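Local coordinates for uncharacterized protein (Bacillus thuringiensis serovar kurstaki, PDB 4XE7) that probably polymerises, as a ParM-type bacterial actin, into nucleotide-dependent filaments that segregate plasmid DNA, and is captured here without nucleotide, at residues D102-T107 and K123-I128; F15-I20 and E115-Q120; A43-A48 and A90-A95; V75-N80 and L130-A135. All blocks are in the same frame, centred on the assembly; numbering follows the deposited sequence.

Contact 1 of 4, residues D102-T107 and K123-I128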
loop_
_atom_site.group_PDB
_atom_site.type_symbol
_atom_site.label_atom_id
_atom_site.label_comp_id
_atom_site.label_asym_id
_atom_site.label_seq_id
_atom_site.Cartn_x
_atom_site.Cartn_y
_atom_site.Cartn_z
ATOM N N ASP A 102 10.954 14.546 -18.481
ATOM C CA ASP A 102 10.558 15.711 -17.706
ATOM C C ASP A 102 9.601 15.355 -16.569
ATOM O O ASP A 102 8.778 16.178 -16.169
ATOM C CB ASP A 102 9.926 16.764 -18.616
ATOM C CG ASP A 102 10.915 17.341 -19.614
ATOM O OD1 ASP A 102 11.809 18.108 -19.193
ATOM O OD2 ASP A 102 10.791 17.039 -20.820
ATOM N N ARG A 103 9.695 14.134 -16.054
ATOM C CA ARG A 103 8.828 13.754 -14.949
ATOM C C ARG A 103 9.112 14.619 -13.721
ATOM O O ARG A 103 10.225 15.128 -13.540
ATOM C CB ARG A 103 8.992 12.284 -14.600
ATOM C CG ARG A 103 10.306 11.933 -13.955
ATOM C CD ARG A 103 10.379 10.430 -13.740
ATOM N NE ARG A 103 11.714 9.960 -13.380
ATOM C CZ ARG A 103 12.623 9.553 -14.263
ATOM N NH1 ARG A 103 12.349 9.581 -15.562
ATOM N NH2 ARG A 103 13.810 9.135 -13.847
ATOM N N GLN A 104 8.091 14.797 -12.891
ATOM C CA GLN A 104 8.242 15.532 -11.644
ATOM C C GLN A 104 7.921 14.618 -10.470
ATOM O O GLN A 104 6.900 13.926 -10.474
ATOM C CB GLN A 104 7.345 16.769 -11.645
ATOM C CG GLN A 104 7.563 17.658 -12.873
ATOM C CD GLN A 104 6.717 18.928 -12.847
ATOM O OE1 GLN A 104 6.572 19.568 -11.811
ATOM N NE2 GLN A 104 6.153 19.287 -13.990
ATOM N N GLU A 105 8.811 14.600 -9.480
ATOM C CA GLU A 105 8.669 13.747 -8.300
ATOM C C GLU A 105 8.896 14.553 -7.019
ATOM O O GLU A 105 9.481 15.640 -7.058
ATOM C CB GLU A 105 9.648 12.558 -8.379
ATOM C CG GLU A 105 9.309 11.572 -9.501
ATOM C CD GLU A 105 10.392 10.523 -9.754
ATOM O OE1 GLU A 105 11.311 10.782 -10.565
ATOM O OE2 GLU A 105 10.311 9.430 -9.157
ATOM N N PRO A 106 8.427 14.034 -5.872
ATOM C CA PRO A 106 8.725 14.766 -4.638
ATOM C C PRO A 106 10.222 14.745 -4.327
ATOM O O PRO A 106 10.876 13.724 -4.519
ATOM C CB PRO A 106 7.926 14.002 -3.573
ATOM C CG PRO A 106 6.881 13.230 -4.350
ATOM C CD PRO A 106 7.573 12.859 -5.618
ATOM N N THR A 107 10.760 15.874 -3.878
ATOM C CA THR A 107 12.148 15.921 -3.439
ATOM C C THR A 107 12.238 16.357 -1.979
ATOM O O THR A 107 11.220 16.557 -1.309
ATOM C CB THR A 107 12.999 16.868 -4.310
ATOM O OG1 THR A 107 12.437 18.186 -4.290
ATOM C CG2 THR A 107 13.061 16.358 -5.752
ATOM N N LYS A 123 2.109 21.151 -4.184
ATOM C CA LYS A 123 0.754 20.611 -4.072
ATOM C C LYS A 123 0.309 19.848 -5.316
ATOM O O LYS A 123 -0.360 18.826 -5.184
ATOM C CB LYS A 123 -0.252 21.719 -3.755
ATOM C CG LYS A 123 -0.406 22.755 -4.858
ATOM C CD LYS A 123 -1.406 23.832 -4.481
ATOM C CE LYS A 123 -1.633 24.793 -5.644
ATOM N NZ LYS A 123 -2.779 25.701 -5.392
ATOM N N LYS A 124 0.678 20.315 -6.514
ATOM C CA LYS A 124 0.219 19.627 -7.708
ATOM C C LYS A 124 0.799 18.204 -7.793
ATOM O O LYS A 124 0.129 17.304 -8.301
ATOM C CB LYS A 124 0.534 20.430 -8.972
ATOM C CG LYS A 124 1.911 20.244 -9.580
ATOM C CD LYS A 124 2.042 21.119 -10.844
ATOM C CE LYS A 124 3.431 21.017 -11.452
ATOM N NZ LYS A 124 4.505 21.452 -10.515
ATOM N N LEU A 125 2.005 17.984 -7.268
ATOM C CA LEU A 125 2.583 16.631 -7.229
ATOM C C LEU A 125 1.662 15.625 -6.534
ATOM O O LEU A 125 1.632 14.446 -6.891
ATOM C CB LEU A 125 3.931 16.615 -6.499
ATOM C CG LEU A 125 5.086 17.474 -7.004
ATOM C CD1 LEU A 125 6.287 17.365 -6.055
ATOM C CD2 LEU A 125 5.468 17.066 -8.427
ATOM N N HIS A 126 0.940 16.092 -5.519
ATOM C CA HIS A 126 0.151 15.203 -4.678
ATOM C C HIS A 126 -1.331 15.266 -5.001
ATOM O O HIS A 126 -2.024 14.268 -4.864
ATOM C CB HIS A 126 0.416 15.524 -3.197
ATOM C CG HIS A 126 1.847 15.309 -2.806
ATOM N ND1 HIS A 126 2.363 14.055 -2.551
ATOM C CD2 HIS A 126 2.883 16.170 -2.699
ATOM C CE1 HIS A 126 3.651 14.162 -2.277
ATOM N NE2 HIS A 126 3.994 15.431 -2.365
ATOM N N LEU A 127 -1.817 16.423 -5.453
ATOM C CA LEU A 127 -3.232 16.530 -5.817
ATOM C C LEU A 127 -3.574 15.755 -7.087
ATOM O O LEU A 127 -4.620 15.082 -7.163
ATOM C CB LEU A 127 -3.640 17.988 -5.997
ATOM C CG LEU A 127 -3.677 18.809 -4.708
ATOM C CD1 LEU A 127 -3.899 20.283 -5.029
ATOM C CD2 LEU A 127 -4.745 18.286 -3.759
ATOM N N ILE A 128 -2.702 15.833 -8.084
ATOM C CA ILE A 128 -2.991 15.178 -9.356
ATOM C C ILE A 128 -3.135 13.650 -9.180
ATOM O O ILE A 128 -4.120 13.079 -9.639
ATOM C CB ILE A 128 -1.945 15.549 -10.417
ATOM C CG1 ILE A 128 -2.187 17.005 -10.868
ATOM C CG2 ILE A 128 -2.026 14.587 -11.599
ATOM C CD1 ILE A 128 -1.128 17.610 -11.787
#
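In Lys124 the first torsion (chi1 85°) sets CG between the backbone N and the carbonyl carbon; the chain then runs straight until chi4 (-60°) bends the ammonium group toward Gln104. The glutamine, itself extended beyond CG, meets the lysine at about a right angle. A hydrogen bond results, from Lys124 NZ to Gln104 OE1 at 3.1 Å, with a C=O...N angle of 139° and the donor somewhat tilted from the carbonyl plane. Next to this polar pair lies an apolar patch centred on Leu125, whose CB points at the loop and whose two methyls are shared out along it. Leu125 CD2 is 3.7 Å from Gln104 CB, whereas Leu125 CD1 lies 3.8 Å from Pro106 CA and equally close to Glu105 O. These contacts lay residues 102-107, part of the long connection between helices 95-98 and 123-140, over the first turns of helix 123-140, which packs against the large mixed sheet of an actin-like domain. The loop is tied to that sheet as well, because the backbone of Gln104 is hydrogen-bonded to Ile42, and the side chains of Gln104 and Lys124 both touch Trp91. Further along, Pro106 CG approaches His126 CE1 at 3.9 Å, bringing the pyrrolidine against the imidazole. Glu105 directs its CB away from the helix and forms a salt bridge within the loop, its OE1 3.0 Å from Arg103 NE; the arginine offers this N-H nearly in the guanidinium plane, but the oxygen is met from above the carboxylate plane.

Contact 2 of 4, residues F15-I20 and E115-Q120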
loop_
_atom_site.group_PDB
_atom_site.type_symbol
_atom_site.label_atom_id
_atom_site.label_comp_id
_atom_site.label_asym_id
_atom_site.label_seq_id
_atom_site.Cartn_x
_atom_site.Cartn_y
_atom_site.Cartn_z
ATOM N N PHE A 15 -8.198 7.959 1.773
ATOM C CA PHE A 15 -7.185 8.502 0.882
ATOM C C PHE A 15 -5.897 8.755 1.635
ATOM O O PHE A 15 -5.814 9.626 2.505
ATOM C CB PHE A 15 -7.705 9.772 0.208
ATOM C CG PHE A 15 -9.043 9.579 -0.439
ATOM C CD1 PHE A 15 -10.212 9.879 0.254
ATOM C CD2 PHE A 15 -9.138 9.042 -1.714
ATOM C CE1 PHE A 15 -11.451 9.675 -0.323
ATOM C CE2 PHE A 15 -10.384 8.829 -2.306
ATOM C CZ PHE A 15 -11.540 9.146 -1.605
ATOM N N ASP A 16 -4.902 7.952 1.285
ATOM C CA ASP A 16 -3.611 7.962 1.934
ATOM C C ASP A 16 -2.576 8.586 1.002
ATOM O O ASP A 16 -2.101 7.965 0.054
ATOM C CB ASP A 16 -3.229 6.538 2.336
ATOM C CG ASP A 16 -1.801 6.423 2.825
ATOM O OD1 ASP A 16 -1.238 7.435 3.303
ATOM O OD2 ASP A 16 -1.245 5.304 2.733
ATOM N N THR A 17 -2.242 9.836 1.288
ATOM C CA THR A 17 -1.276 10.597 0.516
ATOM C C THR A 17 0.140 10.426 1.069
ATOM O O THR A 17 0.517 11.102 2.027
ATOM C CB THR A 17 -1.646 12.098 0.516
ATOM O OG1 THR A 17 -2.961 12.263 -0.026
ATOM C CG2 THR A 17 -0.658 12.912 -0.296
ATOM N N GLY A 18 0.912 9.517 0.477
ATOM C CA GLY A 18 2.324 9.374 0.801
ATOM C C GLY A 18 3.247 10.091 -0.182
ATOM O O GLY A 18 2.816 10.561 -1.238
ATOM N N ASN A 19 4.532 10.169 0.153
ATOM C CA ASN A 19 5.508 10.818 -0.723
ATOM C C ASN A 19 5.898 9.975 -1.925
ATOM O O ASN A 19 6.341 10.494 -2.945
ATOM C CB ASN A 19 6.766 11.170 0.063
ATOM C CG ASN A 19 6.550 12.316 1.014
ATOM O OD1 ASN A 19 6.158 13.411 0.607
ATOM N ND2 ASN A 19 6.791 12.071 2.296
ATOM N N ILE A 20 5.759 8.665 -1.797
ATOM C CA ILE A 20 6.140 7.766 -2.873
ATOM C C ILE A 20 4.907 7.368 -3.667
ATOM O O ILE A 20 4.960 7.223 -4.879
ATOM C CB ILE A 20 6.839 6.490 -2.338
ATOM C CG1 ILE A 20 8.033 6.856 -1.464
ATOM C CG2 ILE A 20 7.284 5.583 -3.493
ATOM C CD1 ILE A 20 9.081 7.658 -2.194
ATOM N N GLU A 115 9.801 17.370 2.560
ATOM C CA GLU A 115 9.171 18.665 2.307
ATOM C C GLU A 115 7.689 18.690 2.656
ATOM O O GLU A 115 7.099 17.668 3.003
ATOM C CB GLU A 115 9.340 19.068 0.838
ATOM C CG GLU A 115 10.720 19.584 0.469
ATOM C CD GLU A 115 10.774 20.105 -0.954
ATOM O OE1 GLU A 115 11.794 20.719 -1.336
ATOM O OE2 GLU A 115 9.793 19.892 -1.695
ATOM N N ASP A 116 7.100 19.878 2.545
ATOM C CA ASP A 116 5.678 20.093 2.782
ATOM C C ASP A 116 4.855 19.691 1.558
ATOM O O ASP A 116 5.011 20.279 0.494
ATOM C CB ASP A 116 5.427 21.560 3.128
ATOM C CG ASP A 116 4.014 21.815 3.600
ATOM O OD1 ASP A 116 3.388 20.873 4.129
ATOM O OD2 ASP A 116 3.530 22.957 3.444
ATOM N N LYS A 117 3.982 18.700 1.712
ATOM C CA LYS A 117 3.233 18.141 0.578
ATOM C C LYS A 117 2.363 19.168 -0.142
ATOM O O LYS A 117 2.269 19.168 -1.368
ATOM C CB LYS A 117 2.343 16.990 1.037
ATOM C CG LYS A 117 3.058 15.677 1.204
ATOM C CD LYS A 117 2.075 14.598 1.599
ATOM C CE LYS A 117 2.746 13.242 1.630
ATOM N NZ LYS A 117 3.927 13.245 2.525
ATOM N N PHE A 118 1.724 20.051 0.613
ATOM C CA PHE A 118 0.699 20.886 0.002
ATOM C C PHE A 118 1.034 22.384 -0.040
ATOM O O PHE A 118 0.136 23.231 -0.121
ATOM C CB PHE A 118 -0.629 20.630 0.709
ATOM C CG PHE A 118 -1.127 19.218 0.535
ATOM C CD1 PHE A 118 -1.143 18.331 1.600
ATOM C CD2 PHE A 118 -1.538 18.770 -0.710
ATOM C CE1 PHE A 118 -1.586 17.031 1.431
ATOM C CE2 PHE A 118 -1.981 17.469 -0.888
ATOM C CZ PHE A 118 -2.003 16.597 0.181
ATOM N N SER A 119 2.330 22.695 -0.039
ATOM C CA SER A 119 2.801 24.047 -0.346
ATOM C C SER A 119 2.463 24.371 -1.795
ATOM O O SER A 119 2.132 23.471 -2.567
ATOM C CB SER A 119 4.306 24.168 -0.117
ATOM O OG SER A 119 5.023 23.431 -1.095
ATOM N N GLN A 120 2.548 25.642 -2.176
ATOM C CA GLN A 120 2.186 26.029 -3.533
ATOM C C GLN A 120 3.107 25.398 -4.583
ATOM O O GLN A 120 2.672 25.114 -5.704
ATOM C CB GLN A 120 2.179 27.551 -3.671
ATOM C CG GLN A 120 1.030 28.202 -2.914
ATOM C CD GLN A 120 0.133 29.040 -3.807
ATOM O OE1 GLN A 120 -1.007 28.659 -4.094
ATOM N NE2 GLN A 120 0.635 30.194 -4.239
#
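The end of strand 13-17 and the turn that follows it carry an Asp-Thr-Gly-Asn sequence that resembles the first phosphate-binding loop of actin-like proteins, a hairpin that lies beside the nucleotide phosphates in relatives; here the nucleotide is absent. Lys117 approaches this turn from the loop ahead of helix 123-140, where Asp116 to Ser119 form a type I beta turn. The side chains of Lys117 and Thr17 slide past each other in opposite directions, and Lys117 CD lies 3.7 Å from Thr17 CG2. The next carbon comes closer to the backbone: Lys117 CE is 3.1 Å from Thr17 O, a carbon-oxygen contact. The lysine chain is extended up to that point, and a bend at chi4 (56°) swings the ammonium group toward Asn19. Lys117 NZ then gives Asn19 OD1 a weak hydrogen bond of 2.9 Å. Asn19 ND2 is almost as near to Lys117 NZ, at 3.1 Å, but two donors face each other there and no bond is added. Lys117 NZ stands over the face of the Asn19 amide, well out of its plane, which is consistent with the bond to OD1 being weak. Asp116 makes a salt bridge to Arg162, and Glu115 OE2 and Asp116 O both bond to Asn122 ND2. Thr17 and Lys117 also touch His126 of helix 123-140. The methyl of Thr17, CG2, meets Phe118 CZ at 4.0 Å, and one face of the same Phe118 ring is covered by Lys117 CB, 3.8 Å above the plane and offset toward the rim.

Contact 3 of 4, residues A43-A48 and A90-A95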
loop_
_atom_site.group_PDB
_atom_site.type_symbol
_atom_site.label_atom_id
_atom_site.label_comp_id
_atom_site.label_asym_id
_atom_site.label_seq_id
_atom_site.Cartn_x
_atom_site.Cartn_y
_atom_site.Cartn_z
ATOM N N ALA A 43 3.981 14.104 -15.112
ATOM C CA ALA A 43 4.735 14.658 -16.240
ATOM C C ALA A 43 3.777 15.399 -17.169
ATOM O O ALA A 43 2.694 14.889 -17.464
ATOM C CB ALA A 43 5.491 13.544 -16.999
ATOM N N GLU A 44 4.161 16.596 -17.617
ATOM C CA GLU A 44 3.324 17.379 -18.527
ATOM C C GLU A 44 3.035 16.587 -19.812
ATOM O O GLU A 44 3.916 15.913 -20.348
ATOM C CB GLU A 44 3.983 18.734 -18.854
ATOM C CG GLU A 44 4.073 19.721 -17.660
ATOM C CD GLU A 44 4.452 21.150 -18.075
ATOM O OE1 GLU A 44 4.474 21.450 -19.289
ATOM O OE2 GLU A 44 4.695 21.990 -17.182
ATOM N N ALA A 45 1.796 16.663 -20.290
ATOM C CA ALA A 45 1.338 15.825 -21.402
ATOM C C ALA A 45 0.651 16.645 -22.481
ATOM O O ALA A 45 0.142 17.732 -22.196
ATOM C CB ALA A 45 0.385 14.732 -20.883
ATOM N N PRO A 46 0.636 16.130 -23.729
ATOM C CA PRO A 46 -0.102 16.761 -24.829
ATOM C C PRO A 46 -1.595 16.845 -24.525
ATOM O O PRO A 46 -2.120 16.022 -23.763
ATOM C CB PRO A 46 0.151 15.823 -26.025
ATOM C CG PRO A 46 1.327 15.021 -25.662
ATOM C CD PRO A 46 1.360 14.921 -24.173
ATOM N N PRO A 47 -2.277 17.835 -25.116
ATOM C CA PRO A 47 -3.706 18.054 -24.847
ATOM C C PRO A 47 -4.584 16.892 -25.317
ATOM O O PRO A 47 -5.641 16.638 -24.739
ATOM C CB PRO A 47 -4.019 19.341 -25.626
ATOM C CG PRO A 47 -2.915 19.480 -26.629
ATOM C CD PRO A 47 -1.702 18.871 -25.990
ATOM N N ALA A 48 -4.141 16.191 -26.354
ATOM C CA ALA A 48 -4.859 15.029 -26.864
ATOM C C ALA A 48 -3.903 13.853 -26.950
ATOM O O ALA A 48 -2.685 14.037 -26.908
ATOM C CB ALA A 48 -5.477 15.324 -28.229
ATOM N N ALA A 90 -2.776 18.885 -19.650
ATOM C CA ALA A 90 -2.977 17.484 -19.375
ATOM C C ALA A 90 -1.704 16.887 -18.753
ATOM O O ALA A 90 -0.617 17.470 -18.859
ATOM C CB ALA A 90 -3.363 16.747 -20.648
ATOM N N TRP A 91 -1.854 15.729 -18.108
ATOM C CA TRP A 91 -0.788 15.115 -17.328
ATOM C C TRP A 91 -0.670 13.618 -17.555
ATOM O O TRP A 91 -1.669 12.918 -17.720
ATOM C CB TRP A 91 -1.005 15.373 -15.824
ATOM C CG TRP A 91 -0.889 16.813 -15.483
ATOM C CD1 TRP A 91 -1.897 17.725 -15.455
ATOM C CD2 TRP A 91 0.312 17.528 -15.180
ATOM N NE1 TRP A 91 -1.403 18.970 -15.158
ATOM C CE2 TRP A 91 -0.044 18.877 -14.976
ATOM C CE3 TRP A 91 1.660 17.164 -15.063
ATOM C CZ2 TRP A 91 0.890 19.861 -14.646
ATOM C CZ3 TRP A 91 2.596 18.146 -14.745
ATOM C CH2 TRP A 91 2.202 19.478 -14.537
ATOM N N TYR A 92 0.572 13.144 -17.562
ATOM C CA TYR A 92 0.880 11.743 -17.400
ATOM C C TYR A 92 1.014 11.505 -15.912
ATOM O O TYR A 92 1.656 12.298 -15.218
ATOM C CB TYR A 92 2.178 11.377 -18.125
ATOM C CG TYR A 92 2.112 11.495 -19.628
ATOM C CD1 TYR A 92 1.003 11.045 -20.328
ATOM C CD2 TYR A 92 3.166 12.050 -20.348
ATOM C CE1 TYR A 92 0.946 11.140 -21.693
ATOM C CE2 TYR A 92 3.116 12.151 -21.715
ATOM C CZ TYR A 92 2.004 11.690 -22.384
ATOM O OH TYR A 92 1.934 11.778 -23.752
ATOM N N VAL A 93 0.408 10.433 -15.411
ATOM C CA VAL A 93 0.375 10.199 -13.969
ATOM C C VAL A 93 0.765 8.773 -13.623
ATOM O O VAL A 93 0.299 7.836 -14.258
ATOM C CB VAL A 93 -1.033 10.481 -13.383
ATOM C CG1 VAL A 93 -0.996 10.487 -11.845
ATOM C CG2 VAL A 93 -1.577 11.794 -13.895
ATOM N N GLY A 94 1.596 8.602 -12.599
ATOM C CA GLY A 94 1.905 7.278 -12.094
ATOM C C GLY A 94 2.895 6.514 -12.944
ATOM O O GLY A 94 3.882 7.084 -13.424
ATOM N N ALA A 95 2.628 5.222 -13.145
ATOM C CA ALA A 95 3.537 4.358 -13.895
ATOM C C ALA A 95 3.923 4.967 -15.244
ATOM O O ALA A 95 5.098 5.024 -15.588
ATOM C CB ALA A 95 2.916 2.972 -14.095
HETATM O O HOH W 1 -1.883 19.431 -22.346
#
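Ala43 O accepts a hydrogen bond from Tyr92 N of strand 90-93 (2.7 Å, N-H...O angle 166°), with a weaker CA-H...O contact from Trp91 CA at 3.5 Å. Ala43 N returns a bond of 2.9 Å to Tyr92 O, which makes Ala43 and Tyr92 an antiparallel hydrogen-bonded pair in the large mixed sheet of the actin-like domain. Glu44 and Trp91 form the adjoining non-hydrogen-bonded pair, with Glu44 CG 3.6 Å from Trp91 CZ3. Further along, Ala45 N bonds Ala90 O at 2.9 Å, the donor standing well above the carbonyl plane, and a water bridges the same two residues, donating a hydrogen bond to Ala45 O at 2.6 Å and accepting one from Ala90 N. On the face that bears Ala43, Ala45 and Tyr92, Ala45 CB sits over the centre of the tyrosine ring, 3.6 Å from the centroid of Tyr92 and only 4° off the normal, a CH-pi contact. Pro46 CD meets that ring obliquely, near its hydroxyl, 3.2 Å from Tyr92 OH. Trp91, on the other face, reaches Lys124 and Ile128 of helix 123-140, and its NE1 bonds Ala86 O. Because Ala45 O and Ala90 O approach each other as two acceptors, they cannot bond directly; the water supplies the donor to Ala45 O and the acceptor for Ala90 N.

Contact 4 of 4, residues V75-N80 and L130-A135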
loop_
_atom_site.group_PDB
_atom_site.type_symbol
_atom_site.label_atom_id
_atom_site.label_comp_id
_atom_site.label_asym_id
_atom_site.label_seq_id
_atom_site.Cartn_x
_atom_site.Cartn_y
_atom_site.Cartn_z
ATOM N N VAL A 75 -4.371 12.271 -18.232
ATOM C CA VAL A 75 -5.614 12.922 -17.827
ATOM C C VAL A 75 -5.591 14.433 -17.929
ATOM O O VAL A 75 -4.530 15.065 -17.903
ATOM C CB VAL A 75 -5.982 12.537 -16.379
ATOM C CG1 VAL A 75 -6.199 11.040 -16.288
ATOM C CG2 VAL A 75 -4.877 12.974 -15.414
ATOM N N ARG A 76 -6.782 15.004 -18.072
ATOM C CA ARG A 76 -6.979 16.431 -17.907
ATOM C C ARG A 76 -7.759 16.673 -16.617
ATOM O O ARG A 76 -8.876 16.175 -16.459
ATOM C CB ARG A 76 -7.728 17.020 -19.103
ATOM C CG ARG A 76 -8.061 18.472 -18.947
ATOM C CD ARG A 76 -6.820 19.326 -19.111
ATOM N NE ARG A 76 -7.116 20.737 -18.894
ATOM C CZ ARG A 76 -7.622 21.546 -19.820
ATOM N NH1 ARG A 76 -7.888 21.091 -21.035
ATOM N NH2 ARG A 76 -7.860 22.810 -19.529
ATOM N N ILE A 77 -7.170 17.425 -15.696
ATOM C CA ILE A 77 -7.813 17.688 -14.411
ATOM C C ILE A 77 -8.130 19.168 -14.227
ATOM O O ILE A 77 -7.229 20.014 -14.160
ATOM C CB ILE A 77 -6.948 17.210 -13.247
ATOM C CG1 ILE A 77 -6.771 15.695 -13.345
ATOM C CG2 ILE A 77 -7.572 17.620 -11.897
ATOM C CD1 ILE A 77 -5.842 15.094 -12.298
ATOM N N ILE A 78 -9.424 19.461 -14.154
ATOM C CA ILE A 78 -9.940 20.803 -13.881
ATOM C C ILE A 78 -10.350 20.961 -12.420
ATOM O O ILE A 78 -11.348 20.387 -11.989
ATOM C CB ILE A 78 -11.162 21.117 -14.762
ATOM C CG1 ILE A 78 -10.892 20.698 -16.209
ATOM C CG2 ILE A 78 -11.539 22.595 -14.660
ATOM C CD1 ILE A 78 -9.769 21.451 -16.845
ATOM N N SER A 79 -9.591 21.750 -11.669
ATOM C CA SER A 79 -9.813 21.904 -10.240
ATOM C C SER A 79 -9.254 23.233 -9.739
ATOM O O SER A 79 -8.168 23.641 -10.148
ATOM C CB SER A 79 -9.161 20.731 -9.478
ATOM O OG SER A 79 -9.120 20.958 -8.075
ATOM N N ASN A 80 -9.979 23.896 -8.840
ATOM C CA ASN A 80 -9.456 25.112 -8.203
ATOM C C ASN A 80 -8.413 24.820 -7.121
ATOM O O ASN A 80 -7.768 25.737 -6.615
ATOM C CB ASN A 80 -10.598 25.949 -7.621
ATOM C CG ASN A 80 -11.529 26.474 -8.695
ATOM O OD1 ASN A 80 -11.109 26.755 -9.823
ATOM N ND2 ASN A 80 -12.801 26.605 -8.352
ATOM N N LEU A 130 -3.901 12.139 -6.377
ATOM C CA LEU A 130 -5.067 11.941 -5.513
ATOM C C LEU A 130 -6.363 11.995 -6.324
ATOM O O LEU A 130 -7.185 11.083 -6.248
ATOM C CB LEU A 130 -5.090 12.986 -4.386
ATOM C CG LEU A 130 -6.418 13.207 -3.657
ATOM C CD1 LEU A 130 -6.705 12.064 -2.657
ATOM C CD2 LEU A 130 -6.452 14.540 -2.947
ATOM N N PHE A 131 -6.549 13.060 -7.104
ATOM C CA PHE A 131 -7.773 13.202 -7.900
ATOM C C PHE A 131 -7.881 12.092 -8.926
ATOM O O PHE A 131 -8.970 11.588 -9.202
ATOM C CB PHE A 131 -7.825 14.560 -8.605
ATOM C CG PHE A 131 -8.064 15.710 -7.673
ATOM C CD1 PHE A 131 -8.860 15.555 -6.554
ATOM C CD2 PHE A 131 -7.492 16.947 -7.915
ATOM C CE1 PHE A 131 -9.086 16.625 -5.688
ATOM C CE2 PHE A 131 -7.711 18.015 -7.055
ATOM C CZ PHE A 131 -8.506 17.858 -5.946
ATOM N N THR A 132 -6.742 11.711 -9.485
ATOM C CA THR A 132 -6.712 10.629 -10.457
ATOM C C THR A 132 -7.146 9.321 -9.808
ATOM O O THR A 132 -7.889 8.540 -10.419
ATOM C CB THR A 132 -5.308 10.472 -11.082
ATOM O OG1 THR A 132 -4.982 11.672 -11.790
ATOM C CG2 THR A 132 -5.268 9.298 -12.045
ATOM N N SER A 133 -6.709 9.085 -8.569
ATOM C CA SER A 133 -7.083 7.848 -7.884
ATOM C C SER A 133 -8.602 7.812 -7.654
ATOM O O SER A 133 -9.249 6.770 -7.864
ATOM C CB SER A 133 -6.326 7.691 -6.555
ATOM O OG SER A 133 -6.870 8.518 -5.530
ATOM N N MET A 134 -9.168 8.951 -7.253
ATOM C CA MET A 134 -10.621 9.091 -7.117
ATOM C C MET A 134 -11.348 8.785 -8.425
ATOM O O MET A 134 -12.394 8.139 -8.429
ATOM C CB MET A 134 -11.003 10.512 -6.683
ATOM C CG MET A 134 -10.646 10.895 -5.270
ATOM S SD MET A 134 -11.069 12.628 -4.945
ATOM C CE MET A 134 -10.585 12.699 -3.208
ATOM N N ALA A 135 -10.810 9.299 -9.531
ATOM C CA ALA A 135 -11.432 9.125 -10.849
ATOM C C ALA A 135 -11.399 7.687 -11.313
ATOM O O ALA A 135 -12.358 7.208 -11.922
ATOM C CB ALA A 135 -10.748 10.019 -11.904
#
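Phe131 leaves helix 130-135 with CB directed at strand 75-79; chi1 (-71°) places CG beside the backbone N, and chi2 (-34°) turns the CD2-CE2 side of the ring to the strand. Phe131 CD2 meets the branch methyl CG2 of Ile77 at 4.0 Å. One atom further out, Phe131 CE2 comes to 3.4 Å from Ser79 OG and also touches the serine CB. At the tip, Phe131 CZ is 3.8 Å from the same Ser79 OG. Beyond the strand segment the ring also meets that of His175, whose ND1 is hydrogen-bonded to Ser79 OG. Ile77 has a second line of approach: its CD1 extends to Thr132 OG1 at 3.6 Å, the two side chains crossing at about a right angle. Val75 continues the row, its CG2 lying 3.9 Å from Thr132 OG1. Val75, Ile77 and Ser79 present one face of the strand to the helix. Helix-on-sheet packing of this kind belongs to the actin fold: the axes of the two short segments approach to 10.0 Å at an angle of 108°, and other residues of the helix, Leu130 and Met134, reach Phe15 and Phe150 on other strands. Inside the helix, Ser133 OG turns back to Leu130 O at 2.7 Å, sharing that carbonyl with Met134 N. No hydrogen bond joins the segments; the buried hydroxyls are satisfied elsewhere, Thr132 OG1 by Ile128 O and Ser79 OG by His175 and Ser81, and the contact holds by van der Waals packing.

In the fold
Contacts 1 and 4 share helix 123-140, with Ile128 O 3.8 Å from Ile77 CD1. Contact 4 meets contact 3 inside the large sheet, where strands 73-79 and 90-93 are neighbours and Trp91 N lies 2.8 Å from Val75 O, probably a hydrogen bond. Trp91 links contact 3 to contact 1 through its CH2, 3.7 Å from Lys124 CE. Contact 2, which includes the probable phosphate loop of this nucleotide-free protein, has its centre about 9 Å from that of contact 1, and Pro106 CG is 3.1 Å from Asn19 O. Phe15 CE2, 3.6 Å from Met134 CG, joins contact 2 to contact 4, whereas contacts 2 and 3 do not touch, their nearest atoms being about 8 Å apart.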